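Local coordinates for protein glycerate dehydrogenase/glyoxylate reductase (Thermus thermophilus, PDB 2CUK) that probably reduces glyoxylate and hydroxypyruvate with NAD(P)H as a D-2-hydroxyacid dehydrogenase, at residues P49-D61 and Y72-A84. Numbering follows the deposited sequence.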
loop_
_atom_site.group_PDB
_atom_site.type_symbol
_atom_site.label_atom_id
_atom_site.label_comp_id
_atom_site.label_asym_id
_atom_site.label_seq_id
_atom_site.Cartn_x
_atom_site.Cartn_y
_atom_site.Cartn_z
ATOM N N PRO A 49 12.798 -18.890 -21.219
ATOM C CA PRO A 49 11.958 -17.825 -21.769
ATOM C C PRO A 49 11.134 -17.116 -20.706
ATOM O O PRO A 49 11.182 -17.479 -19.526
ATOM C CB PRO A 49 11.073 -18.581 -22.744
ATOM C CG PRO A 49 10.763 -19.822 -21.948
ATOM C CD PRO A 49 12.101 -20.188 -21.295
ATOM N N THR A 50 10.383 -16.108 -21.146
ATOM C CA THR A 50 9.500 -15.331 -20.280
ATOM C C THR A 50 8.099 -15.406 -20.881
ATOM O O THR A 50 7.914 -15.972 -21.960
ATOM C CB THR A 50 9.914 -13.837 -20.200
ATOM O OG1 THR A 50 9.799 -13.233 -21.495
ATOM C CG2 THR A 50 11.341 -13.697 -19.696
ATOM N N VAL A 51 7.118 -14.841 -20.183
ATOM C CA VAL A 51 5.741 -14.846 -20.665
ATOM C C VAL A 51 5.579 -14.072 -21.974
ATOM O O VAL A 51 4.573 -14.226 -22.668
ATOM C CB VAL A 51 4.773 -14.238 -19.615
ATOM C CG1 VAL A 51 4.721 -15.127 -18.379
ATOM C CG2 VAL A 51 5.222 -12.830 -19.241
ATOM N N GLU A 52 6.570 -13.250 -22.310
ATOM C CA GLU A 52 6.531 -12.444 -23.533
ATOM C C GLU A 52 7.072 -13.183 -24.759
ATOM O O GLU A 52 7.065 -12.637 -25.864
ATOM C CB GLU A 52 7.338 -11.154 -23.343
ATOM C CG GLU A 52 6.826 -10.230 -22.245
ATOM C CD GLU A 52 5.605 -9.432 -22.662
ATOM O OE1 GLU A 52 4.646 -10.036 -23.190
ATOM O OE2 GLU A 52 5.601 -8.200 -22.454
ATOM N N ASP A 53 7.545 -14.410 -24.564
ATOM C CA ASP A 53 8.098 -15.201 -25.663
ATOM C C ASP A 53 7.186 -16.369 -26.018
ATOM O O ASP A 53 6.891 -17.214 -25.171
ATOM C CB ASP A 53 9.474 -15.754 -25.284
ATOM C CG ASP A 53 10.424 -14.681 -24.787
ATOM O OD1 ASP A 53 10.783 -13.780 -25.577
ATOM O OD2 ASP A 53 10.812 -14.745 -23.600
ATOM N N ARG A 54 6.750 -16.420 -27.272
ATOM C CA ARG A 54 5.899 -17.482 -27.758
ATOM C C ARG A 54 6.745 -18.687 -28.122
ATOM O O ARG A 54 7.423 -18.718 -29.141
ATOM C CB ARG A 54 5.158 -16.973 -28.995
ATOM C CG ARG A 54 4.011 -17.896 -29.407
ATOM C CD ARG A 54 3.280 -18.483 -28.194
ATOM N NE ARG A 54 1.838 -18.241 -28.295
ATOM C CZ ARG A 54 1.287 -17.407 -27.394
ATOM N NH1 ARG A 54 2.041 -16.834 -26.472
ATOM N NH2 ARG A 54 -0.025 -17.164 -27.433
ATOM N N ILE A 55 6.743 -19.723 -27.292
ATOM C CA ILE A 55 7.535 -20.916 -27.562
ATOM C C ILE A 55 6.645 -21.996 -28.175
ATOM O O ILE A 55 6.117 -22.860 -27.470
ATOM C CB ILE A 55 8.185 -21.449 -26.266
ATOM C CG1 ILE A 55 8.928 -20.313 -25.552
ATOM C CG2 ILE A 55 9.153 -22.574 -26.591
ATOM C CD1 ILE A 55 10.002 -19.632 -26.395
ATOM N N ASP A 56 6.479 -21.931 -29.494
ATOM C CA ASP A 56 5.647 -22.887 -30.219
ATOM C C ASP A 56 6.467 -23.974 -30.910
ATOM O O ASP A 56 7.685 -24.055 -30.737
ATOM C CB ASP A 56 4.792 -22.157 -31.260
ATOM C CG ASP A 56 5.610 -21.240 -32.150
ATOM O OD1 ASP A 56 6.802 -21.532 -32.381
ATOM O OD2 ASP A 56 5.053 -20.229 -32.628
ATOM N N ALA A 57 5.789 -24.805 -31.699
ATOM C CA ALA A 57 6.444 -25.893 -32.418
ATOM C C ALA A 57 7.561 -25.390 -33.328
ATOM O O ALA A 57 8.632 -25.995 -33.401
ATOM C CB ALA A 57 5.417 -26.670 -33.235
ATOM N N GLU A 58 7.316 -24.281 -34.020
ATOM C CA GLU A 58 8.317 -23.722 -34.924
ATOM C C GLU A 58 9.629 -23.465 -34.189
ATOM O O GLU A 58 10.693 -23.877 -34.646
ATOM C CB GLU A 58 7.819 -22.413 -35.543
ATOM C CG GLU A 58 8.670 -21.940 -36.713
ATOM C CD GLU A 58 8.253 -20.579 -37.237
ATOM O OE1 GLU A 58 7.046 -20.255 -37.178
ATOM O OE2 GLU A 58 9.134 -19.837 -37.720
ATOM N N VAL A 59 9.548 -22.778 -33.053
ATOM C CA VAL A 59 10.737 -22.472 -32.264
ATOM C C VAL A 59 11.444 -23.760 -31.853
ATOM O O VAL A 59 12.672 -23.850 -31.895
ATOM C CB VAL A 59 10.376 -21.680 -30.983
ATOM C CG1 VAL A 59 11.640 -21.367 -30.191
ATOM C CG2 VAL A 59 9.648 -20.397 -31.351
ATOM N N MET A 60 10.656 -24.752 -31.453
ATOM C CA MET A 60 11.199 -26.036 -31.032
ATOM C C MET A 60 11.912 -26.752 -32.177
ATOM O O MET A 60 13.019 -27.266 -31.999
ATOM C CB MET A 60 10.082 -26.913 -30.460
ATOM C CG MET A 60 9.620 -26.472 -29.079
ATOM S SD MET A 60 8.255 -27.441 -28.426
ATOM C CE MET A 60 7.136 -26.144 -27.894
ATOM N N ASP A 61 11.283 -26.786 -33.347
ATOM C CA ASP A 61 11.895 -27.436 -34.504
ATOM C C ASP A 61 13.164 -26.688 -34.900
ATOM O O ASP A 61 14.172 -27.298 -35.251
ATOM C CB ASP A 61 10.925 -27.460 -35.690
ATOM C CG ASP A 61 9.697 -28.302 -35.417
ATOM O OD1 ASP A 61 9.855 -29.447 -34.939
ATOM O OD2 ASP A 61 8.577 -27.821 -35.690
ATOM N N TYR A 72 10.755 -18.948 -16.920
ATOM C CA TYR A 72 11.004 -17.953 -15.893
ATOM C C TYR A 72 9.616 -17.394 -15.582
ATOM O O TYR A 72 9.312 -16.245 -15.900
ATOM C CB TYR A 72 11.923 -16.845 -16.431
ATOM C CG TYR A 72 12.320 -15.810 -15.396
ATOM C CD1 TYR A 72 13.174 -16.138 -14.343
ATOM C CD2 TYR A 72 11.817 -14.509 -15.454
ATOM C CE1 TYR A 72 13.519 -15.195 -13.369
ATOM C CE2 TYR A 72 12.148 -13.557 -14.482
ATOM C CZ TYR A 72 12.997 -13.906 -13.445
ATOM O OH TYR A 72 13.311 -12.974 -12.479
ATOM N N SER A 73 8.775 -18.237 -14.987
ATOM C CA SER A 73 7.405 -17.877 -14.628
ATOM C C SER A 73 6.678 -19.103 -14.078
ATOM O O SER A 73 7.167 -20.227 -14.207
ATOM C CB SER A 73 6.651 -17.360 -15.856
ATOM O OG SER A 73 6.624 -18.332 -16.894
ATOM N N VAL A 74 5.523 -18.882 -13.454
ATOM C CA VAL A 74 4.724 -19.977 -12.916
ATOM C C VAL A 74 3.772 -20.454 -14.013
ATOM O O VAL A 74 3.544 -21.653 -14.177
ATOM C CB VAL A 74 3.908 -19.544 -11.664
ATOM C CG1 VAL A 74 3.036 -18.340 -11.984
ATOM C CG2 VAL A 74 3.044 -20.706 -11.185
ATOM N N GLY A 75 3.230 -19.505 -14.771
ATOM C CA GLY A 75 2.329 -19.854 -15.854
ATOM C C GLY A 75 3.114 -20.339 -17.059
ATOM O O GLY A 75 4.277 -19.968 -17.232
ATOM N N VAL A 76 2.487 -21.167 -17.893
ATOM C CA VAL A 76 3.146 -21.699 -19.082
ATOM C C VAL A 76 2.238 -21.718 -20.316
ATOM O O VAL A 76 2.448 -22.514 -21.235
ATOM C CB VAL A 76 3.650 -23.135 -18.830
ATOM C CG1 VAL A 76 4.723 -23.128 -17.752
ATOM C CG2 VAL A 76 2.488 -24.027 -18.414
ATOM N N ASP A 77 1.243 -20.837 -20.342
ATOM C CA ASP A 77 0.308 -20.780 -21.464
ATOM C C ASP A 77 0.958 -20.317 -22.765
ATOM O O ASP A 77 0.369 -20.443 -23.838
ATOM C CB ASP A 77 -0.861 -19.850 -21.132
ATOM C CG ASP A 77 -1.511 -20.182 -19.805
ATOM O OD1 ASP A 77 -0.893 -19.904 -18.752
ATOM O OD2 ASP A 77 -2.635 -20.727 -19.813
ATOM N N HIS A 78 2.170 -19.784 -22.667
ATOM C CA HIS A 78 2.889 -19.289 -23.838
ATOM C C HIS A 78 3.775 -20.358 -24.467
ATOM O O HIS A 78 4.504 -20.091 -25.425
ATOM C CB HIS A 78 3.742 -18.086 -23.445
ATOM C CG HIS A 78 4.611 -18.335 -22.254
ATOM N ND1 HIS A 78 5.980 -18.464 -22.342
ATOM C CD2 HIS A 78 4.301 -18.509 -20.947
ATOM C CE1 HIS A 78 6.476 -18.704 -21.142
ATOM N NE2 HIS A 78 5.478 -18.737 -20.278
ATOM N N VAL A 79 3.706 -21.567 -23.921
ATOM C CA VAL A 79 4.502 -22.679 -24.419
ATOM C C VAL A 79 3.617 -23.843 -24.858
ATOM O O VAL A 79 2.798 -24.336 -24.083
ATOM C CB VAL A 79 5.478 -23.185 -23.331
ATOM C CG1 VAL A 79 6.293 -24.360 -23.861
ATOM C CG2 VAL A 79 6.394 -22.049 -22.887
ATOM N N ASP A 80 3.776 -24.271 -26.107
ATOM C CA ASP A 80 3.002 -25.398 -26.622
ATOM C C ASP A 80 3.566 -26.634 -25.926
ATOM O O ASP A 80 4.548 -27.214 -26.381
ATOM C CB ASP A 80 3.184 -25.529 -28.136
ATOM C CG ASP A 80 2.281 -26.591 -28.743
ATOM O OD1 ASP A 80 2.063 -27.635 -28.095
ATOM O OD2 ASP A 80 1.797 -26.389 -29.878
ATOM N N LEU A 81 2.944 -27.023 -24.818
ATOM C CA LEU A 81 3.409 -28.163 -24.039
ATOM C C LEU A 81 3.393 -29.486 -24.800
ATOM O O LEU A 81 4.336 -30.272 -24.704
ATOM C CB LEU A 81 2.579 -28.293 -22.759
ATOM C CG LEU A 81 2.536 -27.064 -21.842
ATOM C CD1 LEU A 81 1.681 -27.374 -20.624
ATOM C CD2 LEU A 81 3.943 -26.672 -21.420
ATOM N N GLU A 82 2.327 -29.731 -25.553
ATOM C CA GLU A 82 2.217 -30.970 -26.314
ATOM C C GLU A 82 3.266 -31.038 -27.418
ATOM O O GLU A 82 3.774 -32.114 -27.736
ATOM C CB GLU A 82 0.811 -31.109 -26.903
ATOM C CG GLU A 82 -0.286 -31.177 -25.848
ATOM C CD GLU A 82 0.018 -32.188 -24.753
ATOM O OE1 GLU A 82 0.255 -33.370 -25.078
ATOM O OE2 GLU A 82 0.020 -31.800 -23.565
ATOM N N ALA A 83 3.598 -29.889 -27.996
ATOM C CA ALA A 83 4.606 -29.844 -29.046
ATOM C C ALA A 83 5.949 -30.251 -28.453
ATOM O O ALA A 83 6.724 -30.974 -29.076
ATOM C CB ALA A 83 4.696 -28.445 -29.630
ATOM N N ALA A 84 6.218 -29.783 -27.239
ATOM C CA ALA A 84 7.465 -30.106 -26.557
ATOM C C ALA A 84 7.493 -31.587 -26.193
ATOM O O ALA A 84 8.502 -32.267 -26.380
ATOM C CB ALA A 84 7.608 -29.251 -25.301
HETATM O O HOH W 1 8.000 -14.413 -17.421
HETATM O O HOH W 2 2.343 -24.486 -31.765
#
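His78 slides its imidazole under the turn Thr50–Asp53. Its CG takes the position between backbone N and carbonyl carbon (chi1 51°), which sets the ring against Thr50 to Asp53. CA of Val51 then sits squarely over one face, 3.8 Å from the ring centroid, a CH-pi contact almost on the normal; Val79 CG2 covers the opposite face, offset toward the rim. At the edge, ND1 donates to Asp53 O at 3.2 Å, lying in the carbonyl plane but tilted slightly from the ring's own plane. NE2 makes a weak bond to Gly75 O, which Ser73 OG also reaches.

The acceptor's own turn is braced from within: Asp53 OD2 takes both N and OG1 of Thr50 and hydrogen-bonds Thr6, while OD1 forms a salt bridge with Arg7. Next along, Ile55 and Val79 form a single bridge, with Ile55 N giving to His78 O at 2.9 Å and Asp80 N to Ile55 O at 3.1 Å. Their side chains lie alongside each other, CB of Ile55 3.9 Å from Val79 CG2. Arg54 bends at chi2 and chi3, bringing NH1 to 3.7 Å from His78 CB.

Beyond the bridge two helices start, N-capped by Asp56 OD1 on Val59 N and Asp80 OD1 on Ala83 N; Asp56 OD2 pairs with Lys34 in a salt bridge. Met60 reaches from the first helix to the second, SD 3.7 Å from Ala84 CB and CE against Ala83 CB. At the other end Tyr72 N bonds Pro49 O.

With an alanine at position 78, Asp53 O is likely to lose its imidazole donor and a gap to open between Val51 and Val79. The ND1 bond thus ties together loops leaving strands 46-48 and 68-70, neighbours in the five-stranded parallel sheet.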